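PDB 3GRZ: ribosomal protein L11 methyltransferase from Lactobacillus delbrueckii subsp. bulgaricus ATCC BAA-365, which probably transfers methyl groups from S-adenosyl-L-methionine to lysine side chains of ribosomal protein L11, this chain being its C-terminal, Rossmann-like methyltransferase part. Local coordinates for residues Leu134-Leu145 with Phe157-Ile168. Numbering follows the deposited sequence.
Sequences LAEILLDLIPQL and FSGIDYLQLPKI
Leu134 sits at the N-cap of helix 135-145, beside the end of strand 153-161, and its CA lies 3.9 Å from Gly159 O. One water joins the two backbones there, accepting from Ala135 N and Asp161 N and donating to Gly159 O at 2.8 Å. Gly159, whose backbone angles suit a residue without a side chain, lies next to Asn132, a predicted S-adenosyl-L-methionine ligand. Ala135 is small enough for the second segment to come close, its CB 3.6 Å from Gln164 CB. Leu138 faces the sheet with both branches: CD1 lies 3.5 Å from Ile160 CG1, while CD2 makes a CH-pi contact over the centre of the Phe157 ring, 10° off its normal. Ile168 enters as a knob among Ala135, Leu138, Leu139 and Ile142, its CD1 3.9 Å from Leu139 CD2. Leu141 CD2 approaches the Phe157 ring obliquely, whereas Ile142 CG1 meets its edge in plane, 3.7 Å from CE2. Leu145 CD1 completes this set, 3.8 Å from Phe157 CZ. With CG turned beside its own backbone N (chi1 -75°), Phe157 carries its ring against the helix; an alanine here would probably leave Leu138 CD2 without its aromatic face and open a gap among Leu138, Leu141, Ile142 and Leu145. No direct hydrogen bond crosses between the segments, so apolar packing joins helix 135-145 to strand 153-161 and helix 165-174 in this Rossmann-like fold, with the bridging water serving backbone polar groups at one end.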
loop_
_atom_site.group_PDB
_atom_site.type_symbol
_atom_site.label_atom_id
_atom_site.label_comp_id
_atom_site.label_asym_id
_atom_site.label_seq_id
_atom_site.Cartn_x
_atom_site.Cartn_y
_atom_site.Cartn_z
ATOM N N LEU B 134 14.720 -4.236 13.676
ATOM C CA LEU B 134 14.053 -4.672 14.898
ATOM C C LEU B 134 13.837 -3.515 15.863
ATOM O O LEU B 134 14.587 -2.536 15.847
ATOM C CB LEU B 134 14.815 -5.826 15.542
ATOM C CG LEU B 134 15.007 -7.051 14.632
ATOM C CD1 LEU B 134 15.866 -8.089 15.311
ATOM C CD2 LEU B 134 13.684 -7.662 14.151
ATOM N N ALA B 135 12.789 -3.642 16.674
ATOM C CA ALA B 135 12.244 -2.542 17.460
ATOM C C ALA B 135 13.204 -1.924 18.473
ATOM O O ALA B 135 13.155 -0.722 18.696
ATOM C CB ALA B 135 10.962 -2.973 18.139
ATOM N N GLU B 136 14.078 -2.728 19.078
ATOM C CA GLU B 136 15.066 -2.173 20.019
ATOM C C GLU B 136 16.090 -1.256 19.354
ATOM O O GLU B 136 16.543 -0.295 19.970
ATOM C CB GLU B 136 15.745 -3.238 20.886
ATOM C CG GLU B 136 16.324 -4.440 20.169
ATOM C CD GLU B 136 15.326 -5.576 20.069
ATOM O OE1 GLU B 136 15.111 -6.309 21.075
ATOM O OE2 GLU B 136 14.750 -5.709 18.972
ATOM N N ILE B 137 16.421 -1.536 18.092
ATOM C CA ILE B 137 17.289 -0.662 17.302
ATOM C C ILE B 137 16.497 0.569 16.849
ATOM O O ILE B 137 17.023 1.688 16.859
ATOM C CB ILE B 137 17.905 -1.402 16.081
ATOM C CG1 ILE B 137 18.516 -2.740 16.521
ATOM C CG2 ILE B 137 18.974 -0.538 15.397
ATOM C CD1 ILE B 137 18.725 -3.725 15.386
ATOM N N LEU B 138 15.227 0.368 16.479
ATOM C CA LEU B 138 14.332 1.498 16.160
ATOM C C LEU B 138 14.228 2.511 17.304
ATOM O O LEU B 138 14.225 3.719 17.057
ATOM C CB LEU B 138 12.935 1.029 15.755
ATOM C CG LEU B 138 12.795 0.365 14.390
ATOM C CD1 LEU B 138 11.377 -0.177 14.243
ATOM C CD2 LEU B 138 13.117 1.327 13.266
ATOM N N LEU B 139 14.163 2.006 18.534
ATOM C CA LEU B 139 14.164 2.847 19.740
ATOM C C LEU B 139 15.403 3.748 19.829
ATOM O O LEU B 139 15.300 4.886 20.286
ATOM C CB LEU B 139 14.000 2.006 21.020
ATOM C CG LEU B 139 12.638 1.317 21.230
ATOM C CD1 LEU B 139 12.677 0.321 22.376
ATOM C CD2 LEU B 139 11.506 2.324 21.443
ATOM N N ASP B 140 16.551 3.251 19.366
ATOM C CA ASP B 140 17.764 4.076 19.258
ATOM C C ASP B 140 17.716 5.050 18.075
ATOM O O ASP B 140 18.318 6.130 18.128
ATOM C CB ASP B 140 19.017 3.198 19.173
ATOM C CG ASP B 140 19.260 2.392 20.443
ATOM O OD1 ASP B 140 18.833 2.840 21.529
ATOM O OD2 ASP B 140 19.881 1.309 20.352
ATOM N N LEU B 141 17.000 4.671 17.014
ATOM C CA LEU B 141 16.854 5.531 15.836
ATOM C C LEU B 141 15.920 6.710 16.095
ATOM O O LEU B 141 16.153 7.810 15.586
ATOM C CB LEU B 141 16.349 4.731 14.616
ATOM C CG LEU B 141 16.163 5.500 13.301
ATOM C CD1 LEU B 141 17.485 6.133 12.791
ATOM C CD2 LEU B 141 15.550 4.600 12.240
ATOM N N ILE B 142 14.859 6.473 16.867
ATOM C CA ILE B 142 13.831 7.500 17.084
ATOM C C ILE B 142 14.400 8.902 17.459
ATOM O O ILE B 142 14.099 9.872 16.754
ATOM C CB ILE B 142 12.657 6.998 17.998
ATOM C CG1 ILE B 142 11.769 5.999 17.228
ATOM C CG2 ILE B 142 11.811 8.170 18.483
ATOM C CD1 ILE B 142 10.903 5.090 18.100
ATOM N N PRO B 143 15.275 9.007 18.501
ATOM C CA PRO B 143 15.802 10.347 18.850
ATOM C C PRO B 143 16.740 10.993 17.823
ATOM O O PRO B 143 17.070 12.178 17.962
ATOM C CB PRO B 143 16.572 10.104 20.160
ATOM C CG PRO B 143 16.154 8.769 20.642
ATOM C CD PRO B 143 15.823 7.984 19.412
ATOM N N GLN B 144 17.153 10.229 16.807
ATOM C CA GLN B 144 18.004 10.747 15.733
ATOM C C GLN B 144 17.209 11.295 14.553
ATOM O O GLN B 144 17.777 11.979 13.705
ATOM C CB GLN B 144 18.974 9.674 15.213
ATOM C CG GLN B 144 19.799 8.978 16.280
ATOM C CD GLN B 144 20.988 8.207 15.710
ATOM O OE1 GLN B 144 21.197 8.161 14.499
ATOM N NE2 GLN B 144 21.777 7.605 16.591
ATOM N N LEU B 145 15.908 10.993 14.502
ATOM C CA LEU B 145 15.066 11.310 13.334
ATOM C C LEU B 145 14.918 12.802 13.078
ATOM O O LEU B 145 15.107 13.251 11.951
ATOM C CB LEU B 145 13.676 10.682 13.457
ATOM C CG LEU B 145 13.518 9.158 13.371
ATOM C CD1 LEU B 145 12.089 8.783 13.720
ATOM C CD2 LEU B 145 13.908 8.637 11.973
ATOM N N PHE B 157 8.631 2.928 9.251
ATOM C CA PHE B 157 9.220 1.848 10.036
ATOM C C PHE B 157 8.553 0.547 9.694
ATOM O O PHE B 157 7.341 0.495 9.497
ATOM C CB PHE B 157 9.021 2.045 11.545
ATOM C CG PHE B 157 9.912 3.096 12.167
ATOM C CD1 PHE B 157 10.971 3.671 11.452
ATOM C CD2 PHE B 157 9.711 3.472 13.496
ATOM C CE1 PHE B 157 11.799 4.624 12.043
ATOM C CE2 PHE B 157 10.537 4.434 14.105
ATOM C CZ PHE B 157 11.568 5.017 13.377
ATOM N N SER B 158 9.344 -0.513 9.654
ATOM C CA SER B 158 8.809 -1.860 9.597
ATOM C C SER B 158 9.720 -2.743 10.447
ATOM O O SER B 158 10.747 -2.261 10.961
ATOM C CB SER B 158 8.738 -2.355 8.162
ATOM O OG SER B 158 7.946 -3.524 8.109
ATOM N N GLY B 159 9.335 -4.003 10.621
ATOM C CA GLY B 159 10.103 -4.949 11.431
ATOM C C GLY B 159 9.730 -4.909 12.907
ATOM O O GLY B 159 10.451 -5.453 13.740
ATOM N N ILE B 160 8.605 -4.268 13.225
ATOM C CA ILE B 160 8.132 -4.150 14.615
ATOM C C ILE B 160 7.255 -5.333 14.978
ATOM O O ILE B 160 6.195 -5.518 14.382
ATOM C CB ILE B 160 7.323 -2.844 14.834
ATOM C CG1 ILE B 160 8.187 -1.626 14.540
ATOM C CG2 ILE B 160 6.780 -2.755 16.274
ATOM C CD1 ILE B 160 7.395 -0.375 14.141
ATOM N N ASP B 161 7.684 -6.144 15.948
ATOM C CA ASP B 161 6.785 -7.159 16.524
ATOM C C ASP B 161 5.649 -6.470 17.295
ATOM O O ASP B 161 5.894 -5.468 17.952
ATOM C CB ASP B 161 7.555 -8.102 17.451
ATOM C CG ASP B 161 6.685 -9.216 17.978
ATOM O OD1 ASP B 161 6.376 -10.139 17.200
ATOM O OD2 ASP B 161 6.282 -9.150 19.157
ATOM N N TYR B 162 4.423 -6.996 17.217
ATOM C CA TYR B 162 3.245 -6.334 17.815
ATOM C C TYR B 162 3.339 -6.075 19.330
ATOM O O TYR B 162 2.783 -5.092 19.833
ATOM C CB TYR B 162 1.936 -7.071 17.463
ATOM C CG TYR B 162 1.679 -8.334 18.260
ATOM C CD1 TYR B 162 0.743 -8.355 19.308
ATOM C CD2 TYR B 162 2.366 -9.508 17.971
ATOM C CE1 TYR B 162 0.508 -9.527 20.039
ATOM C CE2 TYR B 162 2.149 -10.667 18.689
ATOM C CZ TYR B 162 1.223 -10.680 19.719
ATOM O OH TYR B 162 1.028 -11.860 20.409
ATOM N N LEU B 163 4.069 -6.938 20.036
ATOM C CA LEU B 163 4.319 -6.772 21.471
ATOM C C LEU B 163 5.227 -5.582 21.775
ATOM O O LEU B 163 5.178 -5.028 22.872
ATOM C CB LEU B 163 4.909 -8.052 22.067
ATOM C CG LEU B 163 4.027 -9.309 22.036
ATOM C CD1 LEU B 163 4.837 -10.563 22.384
ATOM C CD2 LEU B 163 2.812 -9.179 22.951
ATOM N N GLN B 164 6.041 -5.191 20.795
ATOM C CA GLN B 164 6.958 -4.064 20.931
ATOM C C GLN B 164 6.313 -2.720 20.591
ATOM O O GLN B 164 6.901 -1.665 20.839
ATOM C CB GLN B 164 8.173 -4.272 20.033
ATOM C CG GLN B 164 8.925 -5.571 20.271
ATOM C CD GLN B 164 10.192 -5.384 21.099
ATOM O OE1 GLN B 164 10.237 -4.576 22.041
ATOM N NE2 GLN B 164 11.238 -6.133 20.741
ATOM N N LEU B 165 5.117 -2.756 20.014
ATOM C CA LEU B 165 4.445 -1.526 19.564
ATOM C C LEU B 165 4.187 -0.417 20.623
ATOM O O LEU B 165 4.477 0.746 20.343
ATOM C CB LEU B 165 3.192 -1.851 18.715
ATOM C CG LEU B 165 2.403 -0.705 18.064
ATOM C CD1 LEU B 165 3.266 0.172 17.132
ATOM C CD2 LEU B 165 1.187 -1.257 17.340
ATOM N N PRO B 166 3.668 -0.761 21.832
ATOM C CA PRO B 166 3.569 0.258 22.900
ATOM C C PRO B 166 4.847 1.074 23.167
ATOM O O PRO B 166 4.765 2.302 23.247
ATOM C CB PRO B 166 3.186 -0.572 24.131
ATOM C CG PRO B 166 2.382 -1.690 23.570
ATOM C CD PRO B 166 3.084 -2.047 22.275
ATOM N N LYS B 167 5.997 0.396 23.267
ATOM C CA LYS B 167 7.286 1.061 23.484
ATOM C C LYS B 167 7.652 1.984 22.324
ATOM O O LYS B 167 8.149 3.088 22.549
ATOM C CB LYS B 167 8.402 0.036 23.722
ATOM C CG LYS B 167 8.372 -0.616 25.104
ATOM C CD LYS B 167 9.307 -1.817 25.174
ATOM C CE LYS B 167 10.671 -1.456 25.754
ATOM N NZ LYS B 167 10.655 -1.460 27.244
ATOM N N ILE B 168 7.397 1.525 21.092
ATOM C CA ILE B 168 7.602 2.332 19.883
ATOM C C ILE B 168 6.658 3.554 19.873
ATOM O O ILE B 168 7.097 4.695 19.669
ATOM C CB ILE B 168 7.424 1.484 18.579
ATOM C CG1 ILE B 168 8.425 0.306 18.535
ATOM C CG2 ILE B 168 7.537 2.370 17.337
ATOM C CD1 ILE B 168 9.863 0.700 18.339
HETATM O O HOH W 1 10.810 -5.944 16.435
#